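Local coordinates for protein metalloregulator ScaR (Streptococcus gordonii, PDB 3HRS) that represses transcription in response to manganese as a homodimeric DNA-binding regulator of the DtxR/MntR family, at residues Pro35-Thr38 and Glu39-Lys43; Asp70-Arg73 and Lys74-Ile78; His139-Thr142 and Leu143-Lys147; Phe161-Leu164 and Thr165-Glu168. One frame throughout, in Å; residues are numbered along the deposited sequence.

Contact 1 of 4, residues Pro35-Thr38 and Glu39-Lys43; sequences PAVT and EMMKK. With SO4 (sulfate ion), chain E.
Val37 and Met41, one helical turn apart, lie side by side and point the same way, with CG1 of Val37 4.1 Å from CG of Met41. The branch that reaches Met41 is the one anti to the backbone N of Val37 (chi1 167°), which turns it toward the C-terminal end of the helix. Beneath this pair Met41 N donates to Val37 O at 2.9 Å. One residue earlier Met40 N bonds to Ala36 O at 2.9 Å and also makes a weak bond to Val37 O. On the outward side, the bonds from Glu39 N to Pro35 O and from Lys42 N to Thr38 O are weak, and CG of Glu39 folds back to 3.4 Å from Pro35 O.

Helix 34-46 follows helix 23-30 in the N-terminal DNA-binding domain, and the two form the helix-turn-helix of the DtxR/MntR family, in which the second helix is the one expected to read the DNA. The apolar side faces inward. Val37 packs on Asn23, Ile26 and Ala27 of helix 23-30, while Met40 and Met41 share Tyr7 of helix 4-13. Pro35, Thr38, Glu39 and Lys42 occupy the solvent side, consistent with a surface available to DNA, and Thr38 OG1 makes a weak hydrogen bond to Pro34 O. Lys43 is fully extended, carrying its NZ to a weak bond, 3.4 Å long, with O2 of a sulfate ion that Lys4 N also holds.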
# COMPACT_ATOMS: atom_id res chain seq x y z
N PRO A 35 25.05 -14.16 16.67
CA PRO A 35 24.12 -14.23 17.81
C PRO A 35 22.70 -13.78 17.45
O PRO A 35 21.76 -14.16 18.16
CB PRO A 35 24.74 -13.26 18.83
CG PRO A 35 26.17 -13.24 18.51
CD PRO A 35 26.26 -13.38 17.01
N ALA A 36 22.55 -12.99 16.39
CA ALA A 36 21.22 -12.63 15.89
C ALA A 36 20.56 -13.82 15.19
O ALA A 36 19.38 -14.09 15.39
CB ALA A 36 21.31 -11.44 14.94
N VAL A 37 21.34 -14.52 14.37
CA VAL A 37 20.92 -15.79 13.78
C VAL A 37 20.45 -16.74 14.88
O VAL A 37 19.30 -17.18 14.89
CB VAL A 37 22.07 -16.46 13.00
CG1 VAL A 37 21.73 -17.90 12.65
CG2 VAL A 37 22.39 -15.66 11.74
N THR A 38 21.36 -17.06 15.79
CA THR A 38 21.08 -18.00 16.87
C THR A 38 19.80 -17.61 17.58
O THR A 38 19.04 -18.47 18.04
CB THR A 38 22.25 -18.06 17.89
OG1 THR A 38 23.38 -18.72 17.29
CG2 THR A 38 21.84 -18.85 19.11
N GLU A 39 19.54 -16.31 17.64
CA GLU A 39 18.34 -15.81 18.29
C GLU A 39 17.09 -15.98 17.43
O GLU A 39 16.00 -16.21 17.96
CB GLU A 39 18.53 -14.34 18.68
CG GLU A 39 19.00 -14.17 20.12
CD GLU A 39 18.04 -14.82 21.11
OE1 GLU A 39 18.37 -15.91 21.64
OE2 GLU A 39 16.94 -14.26 21.35
N MET A 40 17.25 -15.88 16.12
CA MET A 40 16.12 -15.97 15.20
C MET A 40 15.68 -17.42 15.04
O MET A 40 14.50 -17.74 15.15
CB MET A 40 16.51 -15.34 13.86
CG MET A 40 15.41 -15.30 12.82
SD MET A 40 13.96 -14.36 13.30
CE MET A 40 12.84 -15.70 13.58
N MET A 41 16.63 -18.30 14.78
CA MET A 41 16.33 -19.72 14.71
C MET A 41 15.60 -20.19 15.97
O MET A 41 14.60 -20.90 15.88
CB MET A 41 17.59 -20.54 14.46
CG MET A 41 18.36 -20.17 13.20
SD MET A 41 17.39 -20.36 11.70
CE MET A 41 16.75 -18.71 11.55
N LYS A 42 16.10 -19.80 17.15
CA LYS A 42 15.41 -20.15 18.40
C LYS A 42 13.92 -19.85 18.27
O LYS A 42 13.07 -20.71 18.56
CB LYS A 42 15.99 -19.40 19.61
CG LYS A 42 16.98 -20.20 20.47
CD LYS A 42 17.00 -19.70 21.93
CE LYS A 42 17.60 -20.73 22.90
NZ LYS A 42 17.42 -20.37 24.35
N LYS A 43 13.61 -18.63 17.82
CA LYS A 43 12.24 -18.16 17.65
C LYS A 43 11.52 -18.98 16.58
O LYS A 43 10.40 -19.48 16.81
CB LYS A 43 12.22 -16.67 17.28
CG LYS A 43 10.82 -16.07 17.06
CD LYS A 43 10.89 -14.57 16.77
CE LYS A 43 9.50 -13.94 16.59
NZ LYS A 43 9.57 -12.48 16.24
S SO4 E . 8.37 -10.12 13.25
O1 SO4 E . 8.19 -9.38 12.00
O2 SO4 E . 9.71 -10.69 13.34
O3 SO4 E . 8.18 -9.20 14.38
O4 SO4 E . 7.36 -11.17 13.32

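Contact 2 of 4, residues Asp70-Arg73 and Lys74-Ile78; sequences DLYR and KHRLI. With SO4 (sulfate ion), chain C.
Within helix 62-84, a long helix of the metal-binding and dimerisation domain, side chains one turn apart make a local i to i+4 contact in which an aromatic ring meets a guanidinium group. Tyr72 and Arg76 run side by side, and CD1 of Tyr72 sits over the centre of the Arg76 guanidinium, 3.3 Å from Arg76 CZ. The two planes are 71° apart, so the ring turns its rim to the face of the guanidinium and the pair is not a flat stack. Arg76 is extended from CG to NE, which brings its far end alongside the ring; there Thr127 O and the carboxylate of Glu137 take NH1. Arg73 and Leu77 repeat the spacing on another side of the helix: CD1 of Leu77 covers one face of the Arg73 guanidinium, whose nitrogens are engaged by Glu110, Asp113 and Pro129 O. Four backbone bonds, from Lys74 N to Asp70 O through Leu77 N to Arg73 O, run regularly beneath.

The helix also borders the metal site. His75 is hydrogen-bonded through ND1 to Glu101 OE1 and through NE2 to Asp159 OD2, Asp159 being a zinc ligand in another structure of this protein, and Arg76 packs on the ligand Cys122. Both halves of the Tyr72-Arg76 pair approach one sulfate ion: Tyr72 OH stays 3.7 Å from its O2, whereas Arg76 NH2 donates to its O4 at 3.2 Å with an N-H...O angle of 168°.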
# COMPACT_ATOMS: atom_id res chain seq x y z
N ASP A 70 2.39 -17.48 1.76
CA ASP A 70 1.90 -16.11 1.93
C ASP A 70 2.88 -15.02 1.52
O ASP A 70 2.49 -14.06 0.86
CB ASP A 70 1.47 -15.84 3.37
CG ASP A 70 0.03 -16.17 3.60
OD1 ASP A 70 -0.58 -15.52 4.47
OD2 ASP A 70 -0.51 -17.08 2.92
N LEU A 71 4.13 -15.14 1.98
CA LEU A 71 5.18 -14.20 1.63
C LEU A 71 5.29 -14.03 0.11
O LEU A 71 5.44 -12.93 -0.42
CB LEU A 71 6.51 -14.73 2.13
CG LEU A 71 6.73 -14.38 3.58
CD1 LEU A 71 8.09 -14.90 4.00
CD2 LEU A 71 6.60 -12.85 3.76
N TYR A 72 5.23 -15.16 -0.59
CA TYR A 72 5.40 -15.13 -2.00
C TYR A 72 4.15 -14.56 -2.67
O TYR A 72 4.26 -13.77 -3.63
CB TYR A 72 5.79 -16.51 -2.50
CG TYR A 72 7.29 -16.76 -2.50
CD1 TYR A 72 8.08 -16.34 -3.56
CD2 TYR A 72 7.91 -17.43 -1.47
CE1 TYR A 72 9.44 -16.57 -3.57
CE2 TYR A 72 9.27 -17.66 -1.48
CZ TYR A 72 10.03 -17.24 -2.53
OH TYR A 72 11.40 -17.47 -2.54
N ARG A 73 2.96 -14.91 -2.14
CA ARG A 73 1.72 -14.29 -2.62
C ARG A 73 1.81 -12.78 -2.53
O ARG A 73 1.65 -12.07 -3.54
CB ARG A 73 0.48 -14.75 -1.87
CG ARG A 73 -0.31 -15.78 -2.61
CD ARG A 73 -1.46 -16.31 -1.77
NE ARG A 73 -2.63 -15.43 -1.76
CZ ARG A 73 -3.48 -15.31 -2.77
NH1 ARG A 73 -3.31 -15.97 -3.92
NH2 ARG A 73 -4.52 -14.49 -2.65
N LYS A 74 2.10 -12.30 -1.32
CA LYS A 74 2.13 -10.87 -1.04
C LYS A 74 3.07 -10.18 -2.01
O LYS A 74 2.68 -9.27 -2.76
CB LYS A 74 2.56 -10.63 0.40
CG LYS A 74 2.11 -9.31 0.98
CD LYS A 74 3.01 -8.85 2.12
CE LYS A 74 2.49 -9.32 3.49
NZ LYS A 74 3.16 -10.53 4.00
N HIS A 75 4.31 -10.67 -2.03
CA HIS A 75 5.38 -10.14 -2.85
C HIS A 75 5.13 -10.18 -4.37
O HIS A 75 5.37 -9.20 -5.07
CB HIS A 75 6.63 -10.91 -2.56
CG HIS A 75 7.76 -10.57 -3.45
ND1 HIS A 75 8.49 -9.41 -3.31
CD2 HIS A 75 8.31 -11.24 -4.50
CE1 HIS A 75 9.44 -9.39 -4.22
NE2 HIS A 75 9.35 -10.49 -4.96
N ARG A 76 4.66 -11.32 -4.87
CA ARG A 76 4.34 -11.41 -6.29
C ARG A 76 3.05 -10.68 -6.69
O ARG A 76 2.97 -10.12 -7.77
CB ARG A 76 4.38 -12.85 -6.81
CG ARG A 76 5.80 -13.39 -6.83
CD ARG A 76 5.91 -14.92 -6.80
NE ARG A 76 7.33 -15.28 -6.73
CZ ARG A 76 7.81 -16.52 -6.85
NH1 ARG A 76 7.00 -17.55 -7.06
NH2 ARG A 76 9.12 -16.72 -6.77
N LEU A 77 2.01 -10.66 -5.86
CA LEU A 77 0.85 -9.89 -6.27
C LEU A 77 1.14 -8.37 -6.25
O LEU A 77 0.73 -7.65 -7.14
CB LEU A 77 -0.39 -10.26 -5.47
CG LEU A 77 -1.00 -11.65 -5.66
CD1 LEU A 77 -1.95 -12.02 -4.50
CD2 LEU A 77 -1.74 -11.68 -6.92
N ILE A 78 1.87 -7.89 -5.25
CA ILE A 78 2.30 -6.49 -5.25
C ILE A 78 3.16 -6.24 -6.49
O ILE A 78 3.05 -5.21 -7.15
CB ILE A 78 3.10 -6.12 -3.98
CG1 ILE A 78 2.25 -6.25 -2.71
CG2 ILE A 78 3.57 -4.71 -4.05
CD1 ILE A 78 0.89 -5.64 -2.85
S SO4 C . 12.53 -15.37 -6.81
O1 SO4 C . 12.32 -15.89 -8.17
O2 SO4 C . 12.63 -16.51 -5.90
O3 SO4 C . 13.78 -14.60 -6.72
O4 SO4 C . 11.39 -14.52 -6.43

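Contact 3 of 4, residues His139-Thr142 and Leu143-Lys147; sequences HKLT and LEEAK
From Leu141 to Ala146 the chain leaves an extended path and folds into a type I beta turn over Leu143-Ala146, closed by Ala146 N bonding to Leu143 O at 3.0 Å. The side chains of Leu141 and Thr142 face that of Glu145 across the bend. Leu141 and Glu145 slide past one another in opposite directions, bringing CD2 of Leu141 to 3.6 Å from CG of Glu145, while its other methyl, CD1, lies 4.2 Å from CB of Ala146. Thr142 meets Glu145 at about a right angle through its methyl CG2, which rests against the aliphatic stem and carboxylate end of the glutamate. With OG1 anti to the backbone N (chi1 -172°), the threonine turns its hydroxyl the other way, to a hydrogen bond with Ile209 O.

Beyond the turn, Glu144 OE2 is bonded to Gln203 NE2, and the Leu143 side chain packs on Leu192. Leu141 and Ala146 both touch Tyr152 of strand 150-157. Backbone bonds of Leu141 with Val211 and of Leu143 with Ile209 tie this loop to strand 209-212, consistent with the SH3-like fold of FeoA domains.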
# COMPACT_ATOMS: atom_id res chain seq x y z
N HIS A 139 8.09 -23.18 -13.04
CA HIS A 139 9.38 -23.31 -13.72
C HIS A 139 10.55 -23.64 -12.82
O HIS A 139 11.10 -22.75 -12.16
CB HIS A 139 9.72 -22.05 -14.50
CG HIS A 139 8.68 -21.67 -15.50
ND1 HIS A 139 7.90 -22.61 -16.13
CD2 HIS A 139 8.29 -20.46 -15.96
CE1 HIS A 139 7.06 -21.99 -16.95
NE2 HIS A 139 7.28 -20.69 -16.87
N LYS A 140 10.95 -24.91 -12.83
CA LYS A 140 12.07 -25.34 -12.02
C LYS A 140 13.39 -25.49 -12.78
O LYS A 140 14.46 -25.33 -12.19
CB LYS A 140 11.71 -26.62 -11.26
CG LYS A 140 11.20 -26.32 -9.87
CD LYS A 140 10.61 -27.55 -9.21
CE LYS A 140 9.16 -27.74 -9.61
NZ LYS A 140 8.56 -28.90 -8.89
N LEU A 141 13.33 -25.76 -14.08
CA LEU A 141 14.54 -26.09 -14.85
C LEU A 141 15.48 -24.89 -15.07
O LEU A 141 15.18 -23.98 -15.86
CB LEU A 141 14.17 -26.77 -16.17
CG LEU A 141 15.26 -27.39 -17.05
CD1 LEU A 141 15.63 -26.51 -18.24
CD2 LEU A 141 16.51 -27.77 -16.26
N THR A 142 16.61 -24.91 -14.38
CA THR A 142 17.58 -23.82 -14.43
C THR A 142 18.53 -23.97 -15.62
O THR A 142 18.69 -25.06 -16.16
CB THR A 142 18.37 -23.69 -13.09
OG1 THR A 142 19.17 -22.50 -13.11
CG2 THR A 142 19.28 -24.86 -12.88
N LEU A 143 19.16 -22.88 -16.05
CA LEU A 143 20.02 -22.94 -17.21
C LEU A 143 21.17 -23.91 -16.95
O LEU A 143 21.48 -24.76 -17.79
CB LEU A 143 20.58 -21.56 -17.58
CG LEU A 143 21.43 -21.50 -18.86
CD1 LEU A 143 20.63 -21.98 -20.07
CD2 LEU A 143 22.06 -20.12 -19.13
N GLU A 144 21.80 -23.79 -15.78
CA GLU A 144 22.95 -24.63 -15.49
C GLU A 144 22.61 -26.13 -15.53
O GLU A 144 23.41 -26.94 -16.00
CB GLU A 144 23.61 -24.26 -14.17
CG GLU A 144 23.15 -25.08 -12.97
CD GLU A 144 24.13 -24.98 -11.82
OE1 GLU A 144 23.69 -24.72 -10.68
OE2 GLU A 144 25.35 -25.15 -12.06
N GLU A 145 21.42 -26.49 -15.05
CA GLU A 145 21.02 -27.89 -15.10
C GLU A 145 20.19 -28.20 -16.34
O GLU A 145 19.26 -29.01 -16.30
CB GLU A 145 20.34 -28.33 -13.79
CG GLU A 145 18.93 -27.82 -13.57
CD GLU A 145 18.54 -27.79 -12.09
OE1 GLU A 145 17.56 -27.09 -11.74
OE2 GLU A 145 19.21 -28.47 -11.28
N ALA A 146 20.53 -27.55 -17.45
CA ALA A 146 19.86 -27.79 -18.72
C ALA A 146 20.69 -28.73 -19.58
O ALA A 146 21.82 -28.40 -19.98
CB ALA A 146 19.62 -26.48 -19.45
N LYS A 147 20.13 -29.91 -19.88
CA LYS A 147 20.85 -30.96 -20.62
C LYS A 147 21.04 -30.62 -22.10
O LYS A 147 22.12 -30.22 -22.53
CB LYS A 147 20.14 -32.31 -20.46
CG LYS A 147 20.63 -33.19 -19.31
CD LYS A 147 19.71 -34.40 -19.10
CE LYS A 147 20.49 -35.74 -19.04
NZ LYS A 147 21.16 -36.02 -17.73

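Contact 4 of 4, residues Phe161-Leu164 and Thr165-Glu168; sequences FDLL and TYLE. With SO4 (sulfate ion), chain D.
The Phe161 ring carries the hydroxyl of Thr165 over one face, with OG1 3.5 Å from CE1, and it also stacks with the ring of His94. At the edge of the other aromatic ring, that of Tyr166, lies the backbone oxygen of Leu163. The threonine hydroxyl is held over Phe161 by its bond to Phe161 O, 3.1 Å from OG1 and nearly in line with the carbonyl. That oxygen accepts a second bond from Thr165 N, which approaches from above the carbonyl plane, 44° out of it. The hydroxyl's share of this grip follows from the threonine torsion (chi1 -74°), which places OG1 beside its own backbone N and back toward the preceding turn.

On the buried side, CG of Leu163 is 3.6 Å from CD1 of Leu167, and Leu164 and Leu167 both pack on Val157 of strand 150-157. Leu164 is crossed by Glu168, whose OE1 comes 3.7 Å from Leu164 CB and is hydrogen-bonded to Thr90 OG1. At the start of the helix, Phe161 N makes a weak bond to O2 of a sulfate ion.

Leu164 also touches His124. That histidine and Asp159, just ahead of the helix, are zinc ligands in another structure of this protein, so the first turn of helix 161-168, the short helix between strands 150-157 and 177-184 of the FeoA domain, lies beside the metal site.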
# COMPACT_ATOMS: atom_id res chain seq x y z
N PHE A 161 17.45 -7.49 -7.78
CA PHE A 161 17.58 -6.22 -8.48
C PHE A 161 18.87 -6.10 -9.28
O PHE A 161 18.94 -5.39 -10.30
CB PHE A 161 17.46 -5.04 -7.50
CG PHE A 161 17.81 -3.71 -8.12
CD1 PHE A 161 17.10 -3.23 -9.21
CD2 PHE A 161 18.85 -2.94 -7.62
CE1 PHE A 161 17.43 -2.02 -9.79
CE2 PHE A 161 19.18 -1.73 -8.20
CZ PHE A 161 18.47 -1.27 -9.29
N ASP A 162 19.92 -6.76 -8.80
CA ASP A 162 21.18 -6.70 -9.49
C ASP A 162 21.12 -7.63 -10.69
O ASP A 162 21.60 -7.31 -11.78
CB ASP A 162 22.34 -7.04 -8.56
CG ASP A 162 22.82 -5.84 -7.76
OD1 ASP A 162 23.68 -6.02 -6.87
OD2 ASP A 162 22.35 -4.71 -8.04
N LEU A 163 20.48 -8.78 -10.50
CA LEU A 163 20.31 -9.71 -11.59
C LEU A 163 19.46 -9.09 -12.67
O LEU A 163 19.83 -9.14 -13.84
CB LEU A 163 19.66 -11.00 -11.09
CG LEU A 163 19.40 -12.06 -12.15
CD1 LEU A 163 20.71 -12.49 -12.73
CD2 LEU A 163 18.67 -13.25 -11.55
N LEU A 164 18.33 -8.48 -12.30
CA LEU A 164 17.47 -7.88 -13.30
C LEU A 164 18.26 -6.87 -14.10
O LEU A 164 18.24 -6.88 -15.34
CB LEU A 164 16.24 -7.22 -12.67
CG LEU A 164 14.92 -8.01 -12.56
CD1 LEU A 164 15.09 -9.50 -12.65
CD2 LEU A 164 14.24 -7.68 -11.26
N THR A 165 18.98 -6.00 -13.39
CA THR A 165 19.77 -4.95 -14.04
C THR A 165 20.76 -5.56 -15.04
O THR A 165 20.90 -5.09 -16.16
CB THR A 165 20.49 -4.05 -13.00
OG1 THR A 165 19.54 -3.18 -12.37
CG2 THR A 165 21.53 -3.19 -13.66
N TYR A 166 21.40 -6.64 -14.62
CA TYR A 166 22.30 -7.38 -15.50
C TYR A 166 21.57 -7.91 -16.74
O TYR A 166 22.12 -7.91 -17.83
CB TYR A 166 22.93 -8.55 -14.74
CG TYR A 166 23.69 -9.54 -15.60
CD1 TYR A 166 24.96 -9.24 -16.08
CD2 TYR A 166 23.13 -10.77 -15.93
CE1 TYR A 166 25.66 -10.14 -16.87
CE2 TYR A 166 23.83 -11.68 -16.71
CZ TYR A 166 25.08 -11.35 -17.18
OH TYR A 166 25.76 -12.25 -17.96
N LEU A 167 20.34 -8.38 -16.55
CA LEU A 167 19.60 -8.98 -17.65
C LEU A 167 19.09 -7.93 -18.64
O LEU A 167 19.20 -8.14 -19.85
CB LEU A 167 18.46 -9.84 -17.12
CG LEU A 167 18.99 -11.10 -16.45
CD1 LEU A 167 17.98 -11.73 -15.49
CD2 LEU A 167 19.42 -12.08 -17.52
N GLU A 168 18.54 -6.82 -18.14
CA GLU A 168 18.06 -5.74 -19.02
C GLU A 168 19.24 -5.16 -19.77
O GLU A 168 19.12 -4.74 -20.91
CB GLU A 168 17.33 -4.65 -18.22
CG GLU A 168 15.86 -5.00 -17.89
CD GLU A 168 15.41 -4.58 -16.48
OE1 GLU A 168 14.97 -5.47 -15.71
OE2 GLU A 168 15.48 -3.38 -16.13
S SO4 D . 16.47 -6.94 -4.08
O1 SO4 D . 16.19 -6.06 -2.95
O2 SO4 D . 15.94 -6.31 -5.28
O3 SO4 D . 17.92 -7.16 -4.17
O4 SO4 D . 15.81 -8.23 -3.89

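In the fold
The four contacts follow one another along the chain without touching. Contact 1 lies in helix 34-46 of the DNA-binding domain, its centre about 25 Å from that of contact 2 in helix 62-84 and more than 30 Å from the other two. Contacts 3 and 4 share the FeoA domain, their centres about 19 Å apart; contact 3 lies in the loop before strand 150-157 and contact 4 on the helix after it. Contacts 2 and 4, about 20 Å apart between centres, both border the metal site, where Asp159 bonds to His75 and lies two residues before the start of helix 161-168. Metal binding could thus join the dimerisation and FeoA domains, at a distance from the helix that probably reads the DNA.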